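PDB 4JJJ: cellulose 1,4-beta-cellobiosidase from Thermobifida fusca, which probably cleaves cellulose chains to release cellobiose, this chain being the family 48 glycoside hydrolase catalytic domain of a longer, modular enzyme. Local coordinates for residues M259-R264 against P343-G348; H294-W299 against S320-G325. The protein carries 1 engineered substitution. All coordinates share one frame; numbering follows the deposited sequence. Where two conformers were deposited one is given.

Interaction 1: residues M259-R264 against P343-G348; sequences MGDYLR and PDSPTG. With NA (sodium ion), chain I.
An N-cap at the start of helix 348-365 is where the end of helix 250-263 meets this loop: Ser345 OG accepts a weak, bent capping bond from Gly348 N and donates its own hydrogen bond to Asp261. The Ser345 OG to Asp261 OD1 bond is 2.8 Å and uses the syn lone pair of the carboxylate. With chi1 at 68°, Ser345 OG sits between its backbone N and carbonyl carbon, placed to serve both Gly348 and the aspartate. A weak second bond, Ser345 N to Asp261 OD2 at 3.3 Å, adds to the grip, and Pro343 CB packs 3.5 Å from Asp261 OD2. Tyr138 OH is also hydrogen-bonded to that oxygen, so both carboxylate oxygens have partners.

Arg264 folds back on Asp261. Its NE reaches Asp261 O at 3.1 Å, nearly straight (166°), with the oxygen at the guanidinium edge, while NH2 forms a salt bridge to Asp261 OD1 at 2.9 Å. Gly348 CA lies over one face of the group, toward its rim. At the edge, Arg264 NH1 makes only a weak bond to Thr347 OG1, 3.2 Å long; its stronger partner is Asp351, and Glu133 also pairs with NH2. Lys290 binds Thr347 OG1. Asp261, Asp351 and Glu133 together probably balance the guanidinium charge.

Just before the capping serine, Asp344 OD2 binds a sodium ion at 2.2 Å, together with waters and Asp254. Helix 131-138 packs on Asp261 and Ser345, helix 223-242 on Met259 and Leu263, and helix 348-365 on Arg264 and Pro343.

Interaction 2: residues H294-W299 against S320-G325; sequences HYLLSW and SSSHQG. With BGC (beta-D-glucopyranose), chain D.
His294 brings its imidazole toward Ser322, CE1 lying 3.7 Å from Ser322 OG. The ring is held from within its own segment, because Leu296 N donates in the ring plane to His294 ND1 at 3.1 Å, and its NE2 is bonded to the carbonyl of Ser319. Leu296 then lays its CB 3.4 Å from Ser322 OG, with CD1 also against the Ser322 CB; this leucine also touches Phe362 and Met398. Leu297 joins the other segment through one water, which donates to Leu297 O and accepts from His323 N.

Strand 321-323, the receiver of these contacts, is an outer strand of a four-stranded antiparallel sheet beside the cellulose-binding pocket of this (α/α)6 enzyme, and segment 294-299 runs past it as a loop. Ser298 CA comes 3.3 Å from Ser322 OG; the Ser298 hydroxyl is bonded to Ala266 O and Ser319 OG.

At Trp299 the backbone N donates to Ser321 O at 3.1 Å. The indole, with CG anti to N (chi1 -164°), extends alongside His323: CZ3 is 3.7 Å from His323 CD2, the two planes inclined at 43°. Tyr326 stacks on the indole, and the imidazole is fixed by an in-plane bond from Gly325 N to His323 ND1 and by Ser411 O at NE2. From the indole edge, Trp299 NE1 gives an almost straight bond (171°) to O3 of a bound glucose, 3.0 Å away.

Interaction 2 is nested in the chain loop that interaction 1 closes, and their centres lie about 17 Å apart. They meet directly where Leu263 CG packs 3.8 Å from Leu297 CD2, so helix 250-263 bears on the loop that carries Trp299 to the glycan. Interaction 1 lies farther out, about 20 Å from the chain centre against about 11 Å for interaction 2, and supplies Asp344 to a sodium site. Interaction 2 is the one beside the bound glycan: the Leu297 side chain is about 7 Å from that of Asn224, the engineered replacement at the predicted nucleophile position. Helix 348-365 links them too, starting at Gly348 of interaction 1 and touching Leu296 through Phe362.

Interaction 1: residues M259-R264 against P343-G348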
loop_
_atom_site.group_PDB
_atom_site.type_symbol
_atom_site.label_atom_id
_atom_site.label_comp_id
_atom_site.label_asym_id
_atom_site.label_seq_id
_atom_site.Cartn_x
_atom_site.Cartn_y
_atom_site.Cartn_z
ATOM N N MET A 259 9.489 10.667 -8.635
ATOM C CA MET A 259 8.731 9.574 -8.167
ATOM C C MET A 259 7.329 9.487 -8.802
ATOM O O MET A 259 6.875 8.414 -9.214
ATOM C CB MET A 259 8.669 9.604 -6.645
ATOM C CG MET A 259 7.902 8.438 -6.053
ATOM S SD MET A 259 8.061 8.300 -4.273
ATOM C CE MET A 259 9.683 7.604 -4.156
ATOM N N GLY A 260 6.694 10.623 -8.845
ATOM C CA GLY A 260 5.360 10.756 -9.430
ATOM C C GLY A 260 5.362 10.420 -10.916
ATOM O O GLY A 260 4.387 9.905 -11.468
ATOM N N ASP A 261 6.436 10.804 -11.597
ATOM C CA ASP A 261 6.590 10.489 -13.065
ATOM C C ASP A 261 6.607 9.013 -13.270
ATOM O O ASP A 261 5.910 8.483 -14.138
ATOM C CB ASP A 261 7.850 11.202 -13.573
ATOM C CG ASP A 261 7.728 11.692 -14.959
ATOM O OD1 ASP A 261 6.695 11.415 -15.628
ATOM O OD2 ASP A 261 8.590 12.535 -15.298
ATOM N N TYR A 262 7.428 8.263 -12.508
ATOM C CA TYR A 262 7.479 6.798 -12.605
ATOM C C TYR A 262 6.222 6.119 -12.132
ATOM O O TYR A 262 5.869 5.050 -12.588
ATOM C CB TYR A 262 8.662 6.257 -11.833
ATOM C CG TYR A 262 9.992 6.533 -12.607
ATOM C CD1 TYR A 262 10.486 5.609 -13.512
ATOM C CD2 TYR A 262 10.737 7.659 -12.352
ATOM C CE1 TYR A 262 11.610 5.887 -14.218
ATOM C CE2 TYR A 262 11.877 7.973 -13.109
ATOM C CZ TYR A 262 12.322 7.028 -14.012
ATOM O OH TYR A 262 13.499 7.299 -14.755
ATOM N N LEU A 263 5.538 6.762 -11.199
ATOM C CA LEU A 263 4.273 6.201 -10.610
ATOM C C LEU A 263 3.205 6.080 -11.660
ATOM O O LEU A 263 2.196 5.343 -11.502
ATOM C CB LEU A 263 3.792 7.096 -9.478
ATOM C CG LEU A 263 2.584 6.666 -8.643
ATOM C CD1 LEU A 263 2.833 5.266 -8.166
ATOM C CD2 LEU A 263 2.416 7.702 -7.486
ATOM N N ARG A 264 3.387 6.810 -12.769
ATOM C CA ARG A 264 2.450 6.536 -13.888
ATOM C C ARG A 264 2.362 5.083 -14.335
ATOM O O ARG A 264 1.383 4.705 -14.917
ATOM C CB ARG A 264 2.731 7.432 -15.122
ATOM C CG ARG A 264 2.638 8.944 -14.831
ATOM C CD ARG A 264 2.887 9.829 -16.038
ATOM N NE ARG A 264 4.243 9.682 -16.456
ATOM C CZ ARG A 264 4.722 9.903 -17.712
ATOM N NH1 ARG A 264 3.916 10.103 -18.736
ATOM N NH2 ARG A 264 6.020 9.818 -17.896
ATOM N N PRO A 343 5.777 16.832 -13.028
ATOM C CA PRO A 343 6.842 16.039 -13.582
ATOM C C PRO A 343 7.449 16.705 -14.800
ATOM O O PRO A 343 6.786 17.421 -15.582
ATOM C CB PRO A 343 6.176 14.746 -14.009
ATOM C CG PRO A 343 5.021 14.642 -13.090
ATOM C CD PRO A 343 4.612 16.036 -12.739
ATOM N N ASP A 344 8.721 16.425 -14.962
ATOM C CA ASP A 344 9.503 16.942 -16.071
ATOM C C ASP A 344 9.304 16.261 -17.389
ATOM O O ASP A 344 9.696 16.791 -18.443
ATOM C CB ASP A 344 10.988 16.847 -15.685
ATOM C CG ASP A 344 11.441 17.833 -14.617
ATOM O OD1 ASP A 344 10.707 18.793 -14.291
ATOM O OD2 ASP A 344 12.605 17.585 -14.128
ATOM N N SER A 345 8.748 15.073 -17.409
ATOM C CA SER A 345 8.544 14.372 -18.695
ATOM C C SER A 345 7.528 15.150 -19.576
ATOM O O SER A 345 6.610 15.803 -19.081
ATOM C CB SER A 345 8.059 12.970 -18.383
ATOM O OG SER A 345 6.793 13.098 -17.847
ATOM N N PRO A 346 7.662 15.041 -20.864
ATOM C CA PRO A 346 6.766 15.854 -21.698
ATOM C C PRO A 346 5.257 15.534 -21.536
ATOM O O PRO A 346 4.488 16.468 -21.739
ATOM C CB PRO A 346 7.247 15.496 -23.109
ATOM C CG PRO A 346 8.784 15.391 -22.862
ATOM C CD PRO A 346 8.779 14.467 -21.644
ATOM N N THR A 347 4.904 14.322 -21.150
ATOM C CA THR A 347 3.479 13.989 -20.963
ATOM C C THR A 347 3.046 13.684 -19.512
ATOM O O THR A 347 1.869 13.363 -19.266
ATOM C CB THR A 347 3.024 12.904 -21.881
ATOM O OG1 THR A 347 3.529 11.608 -21.506
ATOM C CG2 THR A 347 3.281 13.297 -23.341
ATOM N N GLY A 348 3.962 13.799 -18.552
ATOM C CA GLY A 348 3.659 13.482 -17.165
ATOM C C GLY A 348 2.537 14.326 -16.597
ATOM O O GLY A 348 1.691 13.831 -15.877
HETATM NA NA NA I . 13.851 17.189 -12.298
HETATM O O HOH W 1 13.351 19.289 -12.433
HETATM O O HOH W 2 15.761 17.676 -11.746
HETATM O O HOH W 3 12.630 15.668 -11.054
HETATM O O HOH W 4 13.933 14.961 -10.689
#

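Interaction 2: residues H294-W299 against S320-G325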
loop_
_atom_site.group_PDB
_atom_site.type_symbol
_atom_site.label_atom_id
_atom_site.label_comp_id
_atom_site.label_asym_id
_atom_site.label_seq_id
_atom_site.Cartn_x
_atom_site.Cartn_y
_atom_site.Cartn_z
ATOM N N HIS A 294 -5.695 3.232 -17.731
ATOM C CA HIS A 294 -6.943 3.406 -16.951
ATOM C C HIS A 294 -6.868 4.667 -16.088
ATOM O O HIS A 294 -7.889 5.138 -15.637
ATOM C CB HIS A 294 -7.292 2.172 -16.155
ATOM C CG HIS A 294 -6.194 1.660 -15.301
ATOM N ND1 HIS A 294 -5.671 2.404 -14.251
ATOM C CD2 HIS A 294 -5.481 0.521 -15.365
ATOM C CE1 HIS A 294 -4.715 1.682 -13.684
ATOM N NE2 HIS A 294 -4.580 0.536 -14.336
ATOM N N TYR A 295 -5.637 5.208 -15.920
ATOM C CA TYR A 295 -5.499 6.500 -15.233
ATOM C C TYR A 295 -5.914 6.469 -13.798
ATOM O O TYR A 295 -6.121 7.553 -13.197
ATOM C CB TYR A 295 -6.229 7.604 -16.003
ATOM C CG TYR A 295 -5.590 7.920 -17.335
ATOM C CD1 TYR A 295 -4.364 8.551 -17.428
ATOM C CD2 TYR A 295 -6.279 7.579 -18.491
ATOM C CE1 TYR A 295 -3.843 8.875 -18.686
ATOM C CE2 TYR A 295 -5.770 7.843 -19.723
ATOM C CZ TYR A 295 -4.610 8.549 -19.824
ATOM O OH TYR A 295 -4.006 8.889 -21.069
ATOM N N LEU A 296 -5.910 5.305 -13.171
ATOM C CA LEU A 296 -6.111 5.176 -11.739
ATOM C C LEU A 296 -4.857 4.697 -11.058
ATOM O O LEU A 296 -3.928 4.195 -11.748
ATOM C CB LEU A 296 -7.251 4.184 -11.470
ATOM C CG LEU A 296 -8.594 4.602 -11.999
ATOM C CD1 LEU A 296 -9.610 3.490 -11.759
ATOM C CD2 LEU A 296 -9.126 5.899 -11.433
ATOM N N LEU A 297 -4.746 4.865 -9.735
ATOM C CA LEU A 297 -3.622 4.287 -8.953
ATOM C C LEU A 297 -3.949 2.818 -8.682
ATOM O O LEU A 297 -4.714 2.529 -7.741
ATOM C CB LEU A 297 -3.319 5.040 -7.683
ATOM C CG LEU A 297 -2.680 6.395 -7.947
ATOM C CD1 LEU A 297 -2.732 7.239 -6.727
ATOM C CD2 LEU A 297 -1.133 6.122 -8.159
ATOM N N SER A 298 -3.465 1.927 -9.559
ATOM C CA SER A 298 -3.682 0.543 -9.371
ATOM C C SER A 298 -2.860 -0.085 -8.216
ATOM O O SER A 298 -2.127 0.607 -7.543
ATOM C CB SER A 298 -3.485 -0.210 -10.635
ATOM O OG SER A 298 -2.083 -0.310 -10.902
ATOM N N TRP A 299 -3.117 -1.371 -7.997
ATOM C CA TRP A 299 -2.542 -2.034 -6.841
ATOM C C TRP A 299 -1.069 -2.128 -6.900
ATOM O O TRP A 299 -0.396 -2.175 -5.888
ATOM C CB TRP A 299 -3.113 -3.436 -6.747
ATOM C CG TRP A 299 -2.939 -4.156 -5.429
ATOM C CD1 TRP A 299 -2.017 -5.078 -5.099
ATOM C CD2 TRP A 299 -3.816 -4.061 -4.317
ATOM N NE1 TRP A 299 -2.260 -5.594 -3.855
ATOM C CE2 TRP A 299 -3.384 -4.987 -3.356
ATOM C CE3 TRP A 299 -4.969 -3.336 -4.090
ATOM C CZ2 TRP A 299 -4.072 -5.142 -2.138
ATOM C CZ3 TRP A 299 -5.603 -3.440 -2.871
ATOM C CH2 TRP A 299 -5.158 -4.325 -1.897
ATOM N N SER A 320 -3.927 -4.150 -13.428
ATOM C CA SER A 320 -5.201 -3.903 -14.064
ATOM C C SER A 320 -6.359 -3.534 -13.126
ATOM O O SER A 320 -7.399 -3.040 -13.613
ATOM C CB SER A 320 -5.637 -5.169 -14.806
ATOM O OG SER A 320 -4.676 -5.476 -15.823
ATOM N N SER A 321 -6.153 -3.719 -11.832
ATOM C CA SER A 321 -7.255 -3.562 -10.858
ATOM C C SER A 321 -6.886 -2.450 -9.891
ATOM O O SER A 321 -5.699 -2.393 -9.410
ATOM C CB SER A 321 -7.482 -4.842 -10.103
ATOM O OG SER A 321 -8.579 -4.718 -9.239
ATOM N N SER A 322 -7.863 -1.591 -9.593
ATOM C CA SER A 322 -7.662 -0.390 -8.761
ATOM C C SER A 322 -8.667 -0.357 -7.664
ATOM O O SER A 322 -9.839 -0.756 -7.841
ATOM C CB SER A 322 -7.695 0.917 -9.583
ATOM O OG SER A 322 -6.705 0.963 -10.608
ATOM N N HIS A 323 -8.199 0.037 -6.464
ATOM C CA HIS A 323 -8.949 0.038 -5.244
ATOM C C HIS A 323 -9.153 1.481 -4.784
ATOM O O HIS A 323 -8.218 2.256 -4.746
ATOM C CB HIS A 323 -8.142 -0.788 -4.229
ATOM C CG HIS A 323 -8.791 -1.087 -2.916
ATOM N ND1 HIS A 323 -9.281 -0.124 -2.034
ATOM C CD2 HIS A 323 -9.011 -2.266 -2.288
ATOM C CE1 HIS A 323 -9.698 -0.686 -0.928
ATOM N NE2 HIS A 323 -9.564 -2.010 -1.072
ATOM N N GLN A 324 -10.348 1.815 -4.335
ATOM C CA GLN A 324 -10.650 3.162 -3.878
ATOM C C GLN A 324 -9.669 3.659 -2.814
ATOM O O GLN A 324 -9.304 4.839 -2.703
ATOM C CB GLN A 324 -12.074 3.253 -3.288
ATOM C CG GLN A 324 -12.395 2.370 -2.080
ATOM C CD GLN A 324 -12.145 3.008 -0.748
ATOM O OE1 GLN A 324 -12.035 4.235 -0.649
ATOM N NE2 GLN A 324 -12.027 2.192 0.312
ATOM N N GLY A 325 -9.257 2.768 -1.953
ATOM C CA GLY A 325 -8.387 3.105 -0.806
ATOM C C GLY A 325 -7.029 3.566 -1.189
ATOM O O GLY A 325 -6.324 4.176 -0.296
HETATM C C2 BGC D . -0.124 -5.497 -0.951
HETATM C C3 BGC D . 0.505 -6.665 -1.712
HETATM C C4 BGC D . 1.325 -6.123 -2.838
HETATM C C5 BGC D . 2.366 -5.118 -2.422
HETATM C C6 BGC D . 3.181 -4.535 -3.570
HETATM C C1 BGC D . 0.958 -4.496 -0.662
HETATM O O1 BGC D . 0.380 -3.344 -0.029
HETATM O O2 BGC D . -0.802 -5.898 0.259
HETATM O O3 BGC D . -0.594 -7.447 -2.242
HETATM O O4 BGC D . 2.094 -7.307 -3.250
HETATM O O5 BGC D . 1.670 -4.032 -1.788
HETATM O O6 BGC D . 2.263 -3.954 -4.541
HETATM O O HOH W 5 -5.362 0.284 -6.322
#